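Local coordinates for protein rhodopsin (Todarodes pacificus, PDB 2Z73) that absorbs light through a bound 11-cis retinal and, once the chromophore isomerises, activates G-protein signalling that leads to phospholipase C in squid vision, at residues W11-W23 / T178-S192. Numbering follows the deposited sequence.
With RET (retinal), chain D.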
# COMPACT_ATOMS: atom_id res chain seq x y z
N TRP A 11 -33.78 -10.75 5.35
CA TRP A 11 -32.94 -10.78 4.16
C TRP A 11 -31.46 -10.76 4.50
O TRP A 11 -30.62 -10.99 3.64
CB TRP A 11 -33.21 -9.57 3.27
CG TRP A 11 -32.83 -8.26 3.93
CD1 TRP A 11 -33.63 -7.46 4.68
CD2 TRP A 11 -31.53 -7.66 3.96
NE1 TRP A 11 -32.91 -6.40 5.20
CE2 TRP A 11 -31.62 -6.50 4.77
CE3 TRP A 11 -30.29 -8.00 3.40
CZ2 TRP A 11 -30.52 -5.68 5.02
CZ3 TRP A 11 -29.19 -7.18 3.65
CH2 TRP A 11 -29.32 -6.03 4.46
N TRP A 12 -31.14 -10.48 5.75
CA TRP A 12 -29.76 -10.39 6.18
C TRP A 12 -29.26 -11.57 7.00
O TRP A 12 -28.06 -11.70 7.23
CB TRP A 12 -29.58 -9.11 7.01
CG TRP A 12 -30.58 -9.03 8.14
CD1 TRP A 12 -31.81 -8.44 8.11
CD2 TRP A 12 -30.48 -9.69 9.41
NE1 TRP A 12 -32.50 -8.70 9.28
CE2 TRP A 12 -31.71 -9.47 10.09
CE3 TRP A 12 -29.49 -10.46 10.04
CZ2 TRP A 12 -31.96 -9.99 11.37
CZ3 TRP A 12 -29.75 -10.98 11.31
CH2 TRP A 12 -30.97 -10.74 11.96
N TYR A 13 -30.17 -12.44 7.44
CA TYR A 13 -29.77 -13.56 8.28
C TYR A 13 -28.68 -14.47 7.77
O TYR A 13 -28.80 -15.05 6.69
CB TYR A 13 -30.96 -14.44 8.65
CG TYR A 13 -30.57 -15.55 9.61
CD1 TYR A 13 -30.56 -16.88 9.21
CD2 TYR A 13 -30.20 -15.25 10.92
CE1 TYR A 13 -30.19 -17.89 10.09
CE2 TYR A 13 -29.83 -16.25 11.81
CZ TYR A 13 -29.83 -17.57 11.39
OH TYR A 13 -29.47 -18.58 12.26
N ASN A 14 -27.64 -14.61 8.57
CA ASN A 14 -26.54 -15.48 8.21
C ASN A 14 -26.44 -16.58 9.26
O ASN A 14 -26.24 -16.32 10.45
CB ASN A 14 -25.23 -14.71 8.14
CG ASN A 14 -24.14 -15.50 7.45
OD1 ASN A 14 -23.86 -16.64 7.83
ND2 ASN A 14 -23.54 -14.91 6.43
N PRO A 15 -26.58 -17.84 8.84
CA PRO A 15 -26.49 -18.96 9.78
C PRO A 15 -25.12 -19.17 10.40
O PRO A 15 -25.00 -19.86 11.41
CB PRO A 15 -26.94 -20.14 8.93
CG PRO A 15 -26.42 -19.78 7.57
CD PRO A 15 -26.84 -18.33 7.48
N SER A 16 -24.09 -18.57 9.80
CA SER A 16 -22.71 -18.72 10.28
C SER A 16 -22.20 -17.57 11.12
O SER A 16 -21.40 -17.76 12.04
CB SER A 16 -21.76 -18.88 9.09
OG SER A 16 -22.16 -19.89 8.19
N ILE A 17 -22.66 -16.36 10.80
CA ILE A 17 -22.20 -15.15 11.46
C ILE A 17 -23.36 -14.32 11.99
O ILE A 17 -24.36 -14.13 11.30
CB ILE A 17 -21.37 -14.32 10.44
CG1 ILE A 17 -20.26 -15.21 9.87
CG2 ILE A 17 -20.83 -13.04 11.09
CD1 ILE A 17 -19.61 -14.69 8.61
N VAL A 18 -23.25 -13.84 13.23
CA VAL A 18 -24.32 -13.04 13.81
C VAL A 18 -24.15 -11.60 13.37
O VAL A 18 -23.24 -10.92 13.84
CB VAL A 18 -24.30 -13.06 15.36
CG1 VAL A 18 -25.38 -12.14 15.91
CG2 VAL A 18 -24.51 -14.48 15.87
N VAL A 19 -25.02 -11.14 12.48
CA VAL A 19 -25.00 -9.77 11.99
C VAL A 19 -25.37 -8.76 13.06
O VAL A 19 -26.40 -8.90 13.72
CB VAL A 19 -25.99 -9.60 10.84
CG1 VAL A 19 -26.15 -8.12 10.49
CG2 VAL A 19 -25.52 -10.41 9.63
N HIS A 20 -24.56 -7.73 13.25
CA HIS A 20 -24.84 -6.71 14.25
C HIS A 20 -26.18 -6.09 13.94
O HIS A 20 -26.49 -5.81 12.78
CB HIS A 20 -23.78 -5.62 14.24
CG HIS A 20 -23.90 -4.66 15.38
ND1 HIS A 20 -24.94 -3.76 15.48
CD2 HIS A 20 -23.14 -4.48 16.48
CE1 HIS A 20 -24.80 -3.07 16.59
NE2 HIS A 20 -23.72 -3.49 17.22
N PRO A 21 -27.01 -5.86 14.97
CA PRO A 21 -28.34 -5.26 14.85
C PRO A 21 -28.36 -4.04 13.94
O PRO A 21 -29.31 -3.82 13.19
CB PRO A 21 -28.68 -4.91 16.29
CG PRO A 21 -28.02 -6.01 17.05
CD PRO A 21 -26.68 -6.10 16.39
N HIS A 22 -27.30 -3.25 14.01
CA HIS A 22 -27.21 -2.05 13.20
C HIS A 22 -27.41 -2.27 11.71
O HIS A 22 -28.09 -1.49 11.05
CB HIS A 22 -25.88 -1.34 13.40
CG HIS A 22 -25.67 -0.23 12.43
ND1 HIS A 22 -26.58 0.79 12.26
CD2 HIS A 22 -24.68 0.01 11.53
CE1 HIS A 22 -26.17 1.60 11.31
NE2 HIS A 22 -25.02 1.15 10.85
N TRP A 23 -26.82 -3.33 11.17
CA TRP A 23 -26.96 -3.60 9.74
C TRP A 23 -28.29 -4.26 9.42
O TRP A 23 -28.71 -4.34 8.27
CB TRP A 23 -25.81 -4.50 9.25
CG TRP A 23 -24.43 -3.95 9.49
CD1 TRP A 23 -23.47 -4.49 10.30
CD2 TRP A 23 -23.85 -2.77 8.93
NE1 TRP A 23 -22.34 -3.71 10.28
CE2 TRP A 23 -22.55 -2.65 9.44
CE3 TRP A 23 -24.32 -1.79 8.04
CZ2 TRP A 23 -21.70 -1.60 9.10
CZ3 TRP A 23 -23.47 -0.74 7.69
CH2 TRP A 23 -22.17 -0.65 8.23
N THR A 178 -16.17 -9.22 11.57
CA THR A 178 -17.49 -9.68 11.21
C THR A 178 -17.95 -9.00 9.93
O THR A 178 -17.17 -8.28 9.29
CB THR A 178 -18.48 -9.39 12.37
OG1 THR A 178 -19.81 -9.71 11.97
CG2 THR A 178 -18.40 -7.93 12.79
N LEU A 179 -19.20 -9.23 9.55
CA LEU A 179 -19.75 -8.63 8.33
C LEU A 179 -20.03 -7.13 8.51
O LEU A 179 -20.20 -6.64 9.62
CB LEU A 179 -21.03 -9.35 7.95
CG LEU A 179 -20.93 -10.88 7.86
CD1 LEU A 179 -22.30 -11.50 8.14
CD2 LEU A 179 -20.39 -11.31 6.49
N GLU A 180 -20.06 -6.40 7.39
CA GLU A 180 -20.35 -4.98 7.42
C GLU A 180 -21.20 -4.64 6.20
O GLU A 180 -21.46 -5.50 5.36
CB GLU A 180 -19.05 -4.15 7.40
CG GLU A 180 -18.35 -4.06 6.05
CD GLU A 180 -17.09 -3.22 6.11
OE1 GLU A 180 -17.10 -2.23 6.87
OE2 GLU A 180 -16.10 -3.53 5.41
N GLY A 181 -21.64 -3.39 6.12
CA GLY A 181 -22.45 -2.94 5.00
C GLY A 181 -23.49 -3.91 4.48
O GLY A 181 -24.40 -4.30 5.21
N VAL A 182 -23.38 -4.30 3.21
CA VAL A 182 -24.35 -5.21 2.61
C VAL A 182 -24.13 -6.66 3.04
O VAL A 182 -24.79 -7.57 2.55
CB VAL A 182 -24.32 -5.12 1.09
CG1 VAL A 182 -24.78 -3.74 0.65
CG2 VAL A 182 -22.92 -5.41 0.58
N LEU A 183 -23.17 -6.86 3.95
CA LEU A 183 -22.90 -8.18 4.49
C LEU A 183 -22.32 -9.21 3.52
O LEU A 183 -22.69 -10.38 3.57
CB LEU A 183 -24.20 -8.72 5.08
CG LEU A 183 -24.92 -7.69 5.94
CD1 LEU A 183 -26.21 -8.28 6.50
CD2 LEU A 183 -24.01 -7.25 7.08
N CYS A 184 -21.42 -8.79 2.64
CA CYS A 184 -20.82 -9.72 1.68
C CYS A 184 -19.31 -9.66 1.71
O CYS A 184 -18.63 -10.09 0.78
CB CYS A 184 -21.34 -9.47 0.27
SG CYS A 184 -23.00 -10.12 0.06
N ASN A 185 -18.78 -9.08 2.78
CA ASN A 185 -17.35 -9.03 2.97
C ASN A 185 -17.20 -8.80 4.46
O ASN A 185 -18.16 -8.46 5.15
CB ASN A 185 -16.68 -7.93 2.13
CG ASN A 185 -16.86 -6.55 2.69
OD1 ASN A 185 -17.82 -5.86 2.34
ND2 ASN A 185 -15.95 -6.13 3.56
N CYS A 186 -16.00 -9.01 4.98
CA CYS A 186 -15.80 -8.85 6.40
C CYS A 186 -14.78 -7.77 6.71
O CYS A 186 -14.08 -7.29 5.83
CB CYS A 186 -15.40 -10.21 7.00
SG CYS A 186 -16.86 -11.31 7.15
N SER A 187 -14.73 -7.37 7.97
CA SER A 187 -13.81 -6.34 8.44
C SER A 187 -13.85 -6.39 9.96
O SER A 187 -14.46 -7.30 10.52
CB SER A 187 -14.27 -4.96 7.95
OG SER A 187 -13.31 -3.97 8.27
N PHE A 188 -13.20 -5.44 10.62
CA PHE A 188 -13.23 -5.43 12.08
C PHE A 188 -14.52 -4.79 12.56
O PHE A 188 -15.26 -4.19 11.78
CB PHE A 188 -12.01 -4.70 12.64
CG PHE A 188 -11.91 -3.26 12.21
CD1 PHE A 188 -12.18 -2.23 13.12
CD2 PHE A 188 -11.53 -2.93 10.92
CE1 PHE A 188 -12.06 -0.89 12.74
CE2 PHE A 188 -11.41 -1.59 10.53
CZ PHE A 188 -11.68 -0.57 11.45
N ASP A 189 -14.81 -4.92 13.85
CA ASP A 189 -16.03 -4.35 14.42
C ASP A 189 -15.80 -2.91 14.91
O ASP A 189 -15.15 -2.68 15.93
CB ASP A 189 -16.51 -5.24 15.57
CG ASP A 189 -17.88 -4.87 16.06
OD1 ASP A 189 -18.49 -3.93 15.49
OD2 ASP A 189 -18.36 -5.52 17.01
N TYR A 190 -16.34 -1.95 14.16
CA TYR A 190 -16.21 -0.53 14.51
C TYR A 190 -17.52 -0.00 15.07
O TYR A 190 -17.67 1.20 15.31
CB TYR A 190 -15.79 0.28 13.28
CG TYR A 190 -16.58 -0.03 12.02
CD1 TYR A 190 -15.96 -0.61 10.91
CD2 TYR A 190 -17.94 0.25 11.95
CE1 TYR A 190 -16.69 -0.92 9.76
CE2 TYR A 190 -18.67 -0.05 10.80
CZ TYR A 190 -18.04 -0.64 9.71
OH TYR A 190 -18.76 -0.96 8.58
N ILE A 191 -18.47 -0.90 15.28
CA ILE A 191 -19.76 -0.53 15.82
C ILE A 191 -19.81 -0.72 17.35
O ILE A 191 -20.08 0.23 18.09
CB ILE A 191 -20.87 -1.35 15.15
CG1 ILE A 191 -20.91 -1.02 13.65
CG2 ILE A 191 -22.19 -1.07 15.81
CD1 ILE A 191 -21.88 -1.88 12.85
N SER A 192 -19.56 -1.94 17.81
CA SER A 192 -19.55 -2.23 19.24
C SER A 192 -18.67 -1.22 19.96
O SER A 192 -17.55 -0.95 19.53
CB SER A 192 -19.02 -3.64 19.49
OG SER A 192 -19.94 -4.61 19.02
C1 RET D . -7.74 1.76 9.53
C2 RET D . -7.28 3.17 9.04
C3 RET D . -6.74 3.22 7.62
C4 RET D . -5.65 2.16 7.36
C5 RET D . -6.05 0.77 7.84
C6 RET D . -6.99 0.56 8.82
C7 RET D . -7.39 -0.83 9.28
C8 RET D . -8.15 -1.74 8.52
C9 RET D . -8.56 -3.13 8.77
C10 RET D . -9.27 -3.65 7.76
C11 RET D . -9.80 -4.98 7.56
C12 RET D . -10.52 -5.45 6.50
C13 RET D . -11.12 -4.82 5.26
C14 RET D . -11.72 -5.61 4.31
C15 RET D . -12.34 -5.07 3.09
C16 RET D . -7.56 1.68 11.05
C17 RET D . -9.28 1.72 9.28
C18 RET D . -5.27 -0.28 7.09
C19 RET D . -8.15 -3.84 10.05
C20 RET D . -11.02 -3.28 5.14
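The indole of Trp23 lies flat against the backbone of Glu180 and Gly181 and has more of its surface covered across the contact than any other residue. Gly181 CA sits over the six-membered ring, 3.8 Å from its centroid, while Glu180 CA covers the five-membered ring, a pair of CH-pi contacts on one face; CD2 of the neighbouring His22 sits over the opposite face. With CG anti to its carbonyl carbon (chi1 -57°), the ring swings across the type II' turn of Glu180 to Leu183. The tyrosine hydroxyl comes in at the rim, Tyr190 OH standing 3.1 Å from Trp23 CZ2, and donates its hydrogen bond to Glu180 OE1, which is hydrogen-bonded to Tyr277 as well.

Ile191 is the wedge on the far flank. Its CD1 packs obliquely against the indole near Trp23 NE1, 3.2 Å away, and touches the edge of the His22 ring; its other branch, CG2, rests on a face of His20, 3.4 Å from the centroid. His20 is held at this angle by its N-cap bond, the N-H of His22 pointing to His20 ND1 in the plane of the imidazole.

All this belongs to the extracellular plug of the opsin fold, where the N-terminal segment covers the second extracellular loop. That loop's hairpin, strands 177-179 and 186-188, is tied to helix 104-138 by the Cys108-Cys186 disulfide and, on its inner side, brings Ser187 and Phe188 against the retinal.

At the other end two leucines are the bumps. Leu183 CD1 packs against Trp12 CB at 3.5 Å and meets Val19 tip to tip, while CD2 lies by Trp23 CB. Leu179 CD1 fits between Ile17 CG2, 3.6 Å away, and Val19 CG2.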